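Local coordinates for uncharacterized protein lp_2219 (Lactobacillus plantarum, PDB 3HFQ), which is of unknown function but folds as a seven-bladed beta-propeller of the lactonase family, so a sugar-lactone hydrolase activity is possible though unproven, at residues H239-H249 with F287-E297. The protein carries 1 engineered substitution. Sequence-based numbering, arbitrary orientation.
Sequences HNGAAAIRLSH and FPRDFDLDPTE
Ala244 faces Asp290 where strands 241-247 and 290-293 run side by side in the same direction, their axes 16° apart and 6.5 Å at closest approach. No backbone hydrogen bond joins them; side chains fill the gap. Small residues suit the tightest stretch: the methyl CB of Ala243 lies 3.5 Å from Arg289 O, and Ala244 CB meets Phe291 CE1 at 3.7 Å. Each strand is the first of its own four-stranded antiparallel sheet, so the contact joins innermost strands of consecutive blades around the central channel of the propeller. Arg246 suits the span between blades, a long chain ending in a flat, multi-donor cation. With that chain bent at chi2 (-74°), its CG packs against Phe291 CE2 and CZ, while Arg246 NE donates to Phe291 O at 2.8 Å, in the carbonyl plane. Arg246 NH2 forms a weak hydrogen bond, part of a salt bridge, with Asp290 OD1 (3.1 Å), and a water links it to Asp290 OD2, which also accepts from Val337 N. The Asp292 carboxylate stacks over one guanidinium face, the two planes inclined by only 17°, acting through charge alone; its OD1 accepts from Leu293 N. A methionine in place of Arg246 would probably leave Phe291 O without this donor and the two aspartates without their shared counter-charge. Farther along, Glu297, whose carboxylate can take one N-H with both oxygens, grips His249 N through their syn lone pairs, Glu297 OE2 at 2.9 Å, and a water ties OE2 to Leu247 O.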
ATOM      1  N   HIS A 239      17.288 -11.915  -6.467  1.00 21.84           N
ATOM      2  CA  HIS A 239      16.015 -11.727  -5.776  1.00 23.30           C
ATOM      3  C   HIS A 239      15.386 -10.360  -6.010  1.00 17.64           C
ATOM      4  O   HIS A 239      16.061  -9.334  -5.980  1.00 13.96           O
ATOM      5  CB  HIS A 239      16.193 -11.951  -4.266  1.00 26.64           C
ATOM      6  CG  HIS A 239      14.966 -11.645  -3.453  1.00 34.44           C
ATOM      7  ND1 HIS A 239      14.579 -10.361  -3.137  1.00 38.60           N
ATOM      8  CD2 HIS A 239      14.040 -12.466  -2.898  1.00 35.05           C
ATOM      9  CE1 HIS A 239      13.467 -10.401  -2.423  1.00 35.43           C
ATOM     10  NE2 HIS A 239      13.120 -11.664  -2.265  1.00 39.00           N
ATOM     11  N   ASN A 240      14.087 -10.359  -6.275  1.00 15.27           N
ATOM     12  CA  ASN A 240      13.357  -9.120  -6.453  1.00 14.77           C
ATOM     13  C   ASN A 240      11.900  -9.353  -6.136  1.00 15.26           C
ATOM     14  O   ASN A 240      11.300 -10.332  -6.588  1.00 15.40           O
ATOM     15  CB  ASN A 240      13.454  -8.564  -7.873  1.00 14.11           C
ATOM     16  CG  ASN A 240      12.894  -7.150  -7.970  1.00 13.25           C
ATOM     17  OD1 ASN A 240      13.545  -6.189  -7.563  1.00 11.92           O
ATOM     18  ND2 ASN A 240      11.672  -7.021  -8.475  1.00 11.26           N
ATOM     19  N   GLY A 241      11.342  -8.450  -5.343  1.00 12.50           N
ATOM     20  CA  GLY A 241       9.943  -8.541  -4.986  1.00 11.17           C
ATOM     21  C   GLY A 241       9.315  -7.179  -5.202  1.00 11.57           C
ATOM     22  O   GLY A 241       9.670  -6.222  -4.521  1.00 12.35           O
ATOM     23  N   ALA A 242       8.404  -7.072  -6.164  1.00 12.70           N
ATOM     24  CA  ALA A 242       7.741  -5.795  -6.408  1.00 11.28           C
ATOM     25  C   ALA A 242       6.914  -5.515  -5.153  1.00 12.78           C
ATOM     26  O   ALA A 242       6.510  -6.448  -4.461  1.00 12.48           O
ATOM     27  CB  ALA A 242       6.852  -5.888  -7.641  1.00  8.95           C
ATOM     28  N   ALA A 243       6.662  -4.245  -4.848  1.00 10.07           N
ATOM     29  CA  ALA A 243       5.911  -3.921  -3.638  1.00  8.88           C
ATOM     30  C   ALA A 243       4.732  -2.971  -3.821  1.00 12.44           C
ATOM     31  O   ALA A 243       3.594  -3.408  -4.004  1.00 12.03           O
ATOM     32  CB  ALA A 243       6.867  -3.364  -2.575  1.00  8.19           C
ATOM     33  N   ALA A 244       5.006  -1.672  -3.751  1.00 10.41           N
ATOM     34  CA  ALA A 244       3.965  -0.660  -3.883  1.00 11.14           C
ATOM     35  C   ALA A 244       3.717  -0.270  -5.329  1.00 12.83           C
ATOM     36  O   ALA A 244       4.610  -0.367  -6.169  1.00 10.49           O
ATOM     37  CB  ALA A 244       4.336   0.573  -3.072  1.00 11.16           C
ATOM     38  N   ILE A 245       2.498   0.173  -5.614  1.00  9.82           N
ATOM     39  CA  ILE A 245       2.137   0.591  -6.963  1.00 12.10           C
ATOM     40  C   ILE A 245       1.241   1.828  -6.867  1.00 14.94           C
ATOM     41  O   ILE A 245       0.281   1.854  -6.097  1.00  9.41           O
ATOM     42  CB  ILE A 245       1.435  -0.568  -7.729  1.00 10.37           C
ATOM     43  CG1 ILE A 245       1.162  -0.157  -9.178  1.00 11.36           C
ATOM     44  CG2 ILE A 245       0.157  -0.979  -7.020  1.00  8.28           C
ATOM     45  CD1 ILE A 245       0.818  -1.338 -10.081  1.00  8.21           C
ATOM     46  N   ARG A 246       1.581   2.861  -7.634  1.00 10.63           N
ATOM     47  CA  ARG A 246       0.832   4.119  -7.612  1.00  9.51           C
ATOM     48  C   ARG A 246       0.528   4.628  -9.016  1.00 14.00           C
ATOM     49  O   ARG A 246       1.251   4.332  -9.961  1.00  8.60           O
ATOM     50  CB  ARG A 246       1.638   5.192  -6.882  1.00 12.04           C
ATOM     51  CG  ARG A 246       2.137   4.788  -5.508  1.00 11.03           C
ATOM     52  CD  ARG A 246       1.013   4.766  -4.487  1.00  9.86           C
ATOM     53  NE  ARG A 246       1.546   4.564  -3.144  1.00 12.46           N
ATOM     54  CZ  ARG A 246       0.804   4.468  -2.048  1.00 13.90           C
ATOM     55  NH1 ARG A 246      -0.520   4.554  -2.130  1.00 12.56           N
ATOM     56  NH2 ARG A 246       1.389   4.293  -0.868  1.00 12.91           N
ATOM     57  N   LEU A 247      -0.531   5.418  -9.142  1.00 14.58           N
ATOM     58  CA  LEU A 247      -0.914   5.971 -10.434  1.00 12.31           C
ATOM     59  C   LEU A 247      -1.128   7.471 -10.277  1.00 13.67           C
ATOM     60  O   LEU A 247      -1.744   7.915  -9.308  1.00 14.99           O
ATOM     61  CB  LEU A 247      -2.208   5.311 -10.917  1.00 16.34           C
ATOM     62  CG  LEU A 247      -2.724   5.655 -12.316  1.00 16.36           C
ATOM     63  CD1 LEU A 247      -1.796   5.065 -13.373  1.00 10.99           C
ATOM     64  CD2 LEU A 247      -4.131   5.092 -12.483  1.00 15.89           C
ATOM     65  N   SER A 248      -0.618   8.255 -11.221  1.00 12.16           N
ATOM     66  CA  SER A 248      -0.786   9.704 -11.149  1.00 14.72           C
ATOM     67  C   SER A 248      -2.271  10.047 -11.235  1.00 11.44           C
ATOM     68  O   SER A 248      -3.064   9.266 -11.759  1.00 12.06           O
ATOM     69  CB  SER A 248      -0.013  10.392 -12.280  1.00 15.79           C
ATOM     70  OG  SER A 248      -0.415   9.908 -13.546  1.00 14.64           O
ATOM     71  N   HIS A 249      -2.640  11.214 -10.716  1.00 13.44           N
ATOM     72  CA  HIS A 249      -4.030  11.658 -10.709  1.00 19.56           C
ATOM     73  C   HIS A 249      -4.653  11.702 -12.103  1.00 17.69           C
ATOM     74  O   HIS A 249      -5.840  11.423 -12.265  1.00 15.00           O
ATOM     75  CB  HIS A 249      -4.135  13.044 -10.067  1.00 28.19           C
ATOM     76  CG  HIS A 249      -5.540  13.469  -9.774  1.00 40.31           C
ATOM     77  ND1 HIS A 249      -6.276  12.939  -8.731  1.00 47.15           N
ATOM     78  CD2 HIS A 249      -6.352  14.356 -10.392  1.00 45.10           C
ATOM     79  CE1 HIS A 249      -7.475  13.485  -8.723  1.00 49.03           C
ATOM     80  NE2 HIS A 249      -7.553  14.349  -9.720  1.00 48.55           N
ATOM     81  N   PHE A 287      15.633  -2.207  -0.270  1.00 15.96           N
ATOM     82  CA  PHE A 287      14.256  -2.628  -0.042  1.00 10.86           C
ATOM     83  C   PHE A 287      13.184  -1.549   0.097  1.00 12.75           C
ATOM     84  O   PHE A 287      12.650  -1.319   1.186  1.00 12.08           O
ATOM     85  CB  PHE A 287      14.193  -3.582   1.158  1.00 13.03           C
ATOM     86  CG  PHE A 287      14.304  -5.034   0.777  1.00 18.58           C
ATOM     87  CD1 PHE A 287      15.337  -5.472  -0.048  1.00 20.14           C
ATOM     88  CD2 PHE A 287      13.366  -5.959   1.225  1.00 17.08           C
ATOM     89  CE1 PHE A 287      15.434  -6.811  -0.421  1.00 24.09           C
ATOM     90  CE2 PHE A 287      13.455  -7.302   0.857  1.00 19.31           C
ATOM     91  CZ  PHE A 287      14.491  -7.727   0.031  1.00 21.99           C
ATOM     92  N   PRO A 288      12.854  -0.872  -1.015  1.00 11.93           N
ATOM     93  CA  PRO A 288      11.833   0.181  -1.034  1.00 11.83           C
ATOM     94  C   PRO A 288      10.432  -0.446  -1.010  1.00 11.62           C
ATOM     95  O   PRO A 288       9.832  -0.703  -2.059  1.00 14.32           O
ATOM     96  CB  PRO A 288      12.120   0.916  -2.342  1.00  9.82           C
ATOM     97  CG  PRO A 288      12.676  -0.183  -3.226  1.00 10.83           C
ATOM     98  CD  PRO A 288      13.614  -0.887  -2.280  1.00 12.45           C
ATOM     99  N   ARG A 289       9.915  -0.674   0.194  1.00  9.43           N
ATOM    100  CA  ARG A 289       8.605  -1.293   0.377  1.00  9.32           C
ATOM    101  C   ARG A 289       7.416  -0.375   0.097  1.00  9.35           C
ATOM    102  O   ARG A 289       6.319  -0.851  -0.190  1.00 11.63           O
ATOM    103  CB  ARG A 289       8.510  -1.867   1.795  1.00 10.63           C
ATOM    104  CG  ARG A 289       7.236  -2.647   2.097  1.00 11.89           C
ATOM    105  CD  ARG A 289       7.459  -3.563   3.296  1.00 11.09           C
ATOM    106  NE  ARG A 289       6.208  -4.041   3.879  1.00 12.89           N
ATOM    107  CZ  ARG A 289       6.045  -5.247   4.409  1.00 22.21           C
ATOM    108  NH1 ARG A 289       7.054  -6.108   4.424  1.00 26.87           N
ATOM    109  NH2 ARG A 289       4.876  -5.592   4.934  1.00 20.65           N
ATOM    110  N   ASP A 290       7.620   0.936   0.180  1.00  9.36           N
ATOM    111  CA  ASP A 290       6.527   1.861  -0.106  1.00  9.11           C
ATOM    112  C   ASP A 290       7.049   3.217  -0.556  1.00  8.00           C
ATOM    113  O   ASP A 290       8.198   3.575  -0.299  1.00  7.94           O
ATOM    114  CB  ASP A 290       5.621   2.033   1.123  1.00  9.42           C
ATOM    115  CG  ASP A 290       4.277   2.669   0.776  1.00 14.33           C
ATOM    116  OD1 ASP A 290       3.831   2.525  -0.382  1.00 12.08           O
ATOM    117  OD2 ASP A 290       3.656   3.295   1.664  1.00 16.68           O
ATOM    118  N   PHE A 291       6.182   3.959  -1.232  1.00 10.14           N
ATOM    119  CA  PHE A 291       6.492   5.286  -1.740  1.00  8.96           C
ATOM    120  C   PHE A 291       5.166   5.874  -2.195  1.00  9.63           C
ATOM    121  O   PHE A 291       4.167   5.166  -2.260  1.00  8.65           O
ATOM    122  CB  PHE A 291       7.431   5.198  -2.953  1.00  9.53           C
ATOM    123  CG  PHE A 291       6.769   4.658  -4.200  1.00 13.36           C
ATOM    124  CD1 PHE A 291       6.629   3.284  -4.397  1.00  6.00           C
ATOM    125  CD2 PHE A 291       6.240   5.527  -5.155  1.00 11.53           C
ATOM    126  CE1 PHE A 291       5.971   2.785  -5.518  1.00  8.27           C
ATOM    127  CE2 PHE A 291       5.576   5.036  -6.283  1.00  5.53           C
ATOM    128  CZ  PHE A 291       5.442   3.659  -6.463  1.00  5.27           C
ATOM    129  N   ASP A 292       5.154   7.167  -2.500  1.00  7.64           N
ATOM    130  CA  ASP A 292       3.946   7.800  -3.010  1.00  8.91           C
ATOM    131  C   ASP A 292       4.264   9.180  -3.553  1.00 10.22           C
ATOM    132  O   ASP A 292       5.284   9.776  -3.206  1.00  9.03           O
ATOM    133  CB  ASP A 292       2.870   7.912  -1.923  1.00  9.99           C
ATOM    134  CG  ASP A 292       1.480   8.166  -2.502  1.00 17.94           C
ATOM    135  OD1 ASP A 292       1.312   8.047  -3.739  1.00 13.67           O
ATOM    136  OD2 ASP A 292       0.550   8.472  -1.723  1.00 19.24           O
ATOM    137  N   LEU A 293       3.398   9.667  -4.434  1.00 11.33           N
ATOM    138  CA  LEU A 293       3.555  10.997  -4.997  1.00 12.89           C
ATOM    139  C   LEU A 293       2.981  11.920  -3.934  1.00 14.27           C
ATOM    140  O   LEU A 293       2.113  11.506  -3.165  1.00  8.94           O
ATOM    141  CB  LEU A 293       2.738  11.147  -6.287  1.00 12.68           C
ATOM    142  CG  LEU A 293       3.243  10.503  -7.583  1.00 16.28           C
ATOM    143  CD1 LEU A 293       3.298   8.989  -7.446  1.00 19.14           C
ATOM    144  CD2 LEU A 293       2.307  10.901  -8.719  1.00 20.98           C
ATOM    145  N   ASP A 294       3.464  13.155  -3.873  1.00 13.51           N
ATOM    146  CA  ASP A 294       2.942  14.094  -2.888  1.00 13.43           C
ATOM    147  C   ASP A 294       1.629  14.635  -3.458  1.00 10.62           C
ATOM    148  O   ASP A 294       1.301  14.374  -4.615  1.00 10.05           O
ATOM    149  CB  ASP A 294       3.938  15.232  -2.657  1.00 15.96           C
ATOM    150  CG  ASP A 294       3.940  16.243  -3.783  1.00 17.65           C
ATOM    151  OD1 ASP A 294       4.149  15.840  -4.946  1.00 17.55           O
ATOM    152  OD2 ASP A 294       3.731  17.438  -3.497  1.00 18.24           O
ATOM    153  N   PRO A 295       0.856  15.387  -2.657  1.00 16.99           N
ATOM    154  CA  PRO A 295      -0.418  15.935  -3.137  1.00 17.90           C
ATOM    155  C   PRO A 295      -0.340  16.771  -4.417  1.00 15.88           C
ATOM    156  O   PRO A 295      -1.257  16.733  -5.240  1.00 14.98           O
ATOM    157  CB  PRO A 295      -0.914  16.738  -1.939  1.00 19.48           C
ATOM    158  CG  PRO A 295      -0.410  15.917  -0.782  1.00 20.66           C
ATOM    159  CD  PRO A 295       1.014  15.635  -1.212  1.00 14.77           C
ATOM    160  N   THR A 296       0.741  17.525  -4.589  1.00 15.11           N
ATOM    161  CA  THR A 296       0.887  18.350  -5.789  1.00 18.54           C
ATOM    162  C   THR A 296       1.305  17.481  -6.972  1.00 18.72           C
ATOM    163  O   THR A 296       1.146  17.867  -8.130  1.00 15.79           O
ATOM    164  CB  THR A 296       1.957  19.452  -5.611  1.00 18.19           C
ATOM    165  OG1 THR A 296       3.261  18.858  -5.549  1.00 12.32           O
ATOM    166  CG2 THR A 296       1.701  20.244  -4.338  1.00 21.09           C
ATOM    167  N   GLU A 297       1.841  16.306  -6.655  1.00 14.34           N
ATOM    168  CA  GLU A 297       2.317  15.341  -7.642  1.00 10.88           C
ATOM    169  C   GLU A 297       3.562  15.819  -8.379  1.00 14.47           C
ATOM    170  O   GLU A 297       3.889  15.323  -9.455  1.00 15.59           O
ATOM    171  CB  GLU A 297       1.210  14.985  -8.642  1.00 16.99           C
ATOM    172  CG  GLU A 297       0.015  14.286  -8.004  1.00 23.51           C
ATOM    173  CD  GLU A 297      -0.674  13.309  -8.945  1.00 34.15           C
ATOM    174  OE1 GLU A 297      -0.805  13.621 -10.146  1.00 42.19           O
ATOM    175  OE2 GLU A 297      -1.095  12.232  -8.476  1.00 37.65           O
TER
HETATM  176  O   HOH W   1       1.102   4.131   1.813  1.00 13.21           O
HETATM  177  O   HOH W   2      -1.514   9.982  -7.270  1.00 21.85           O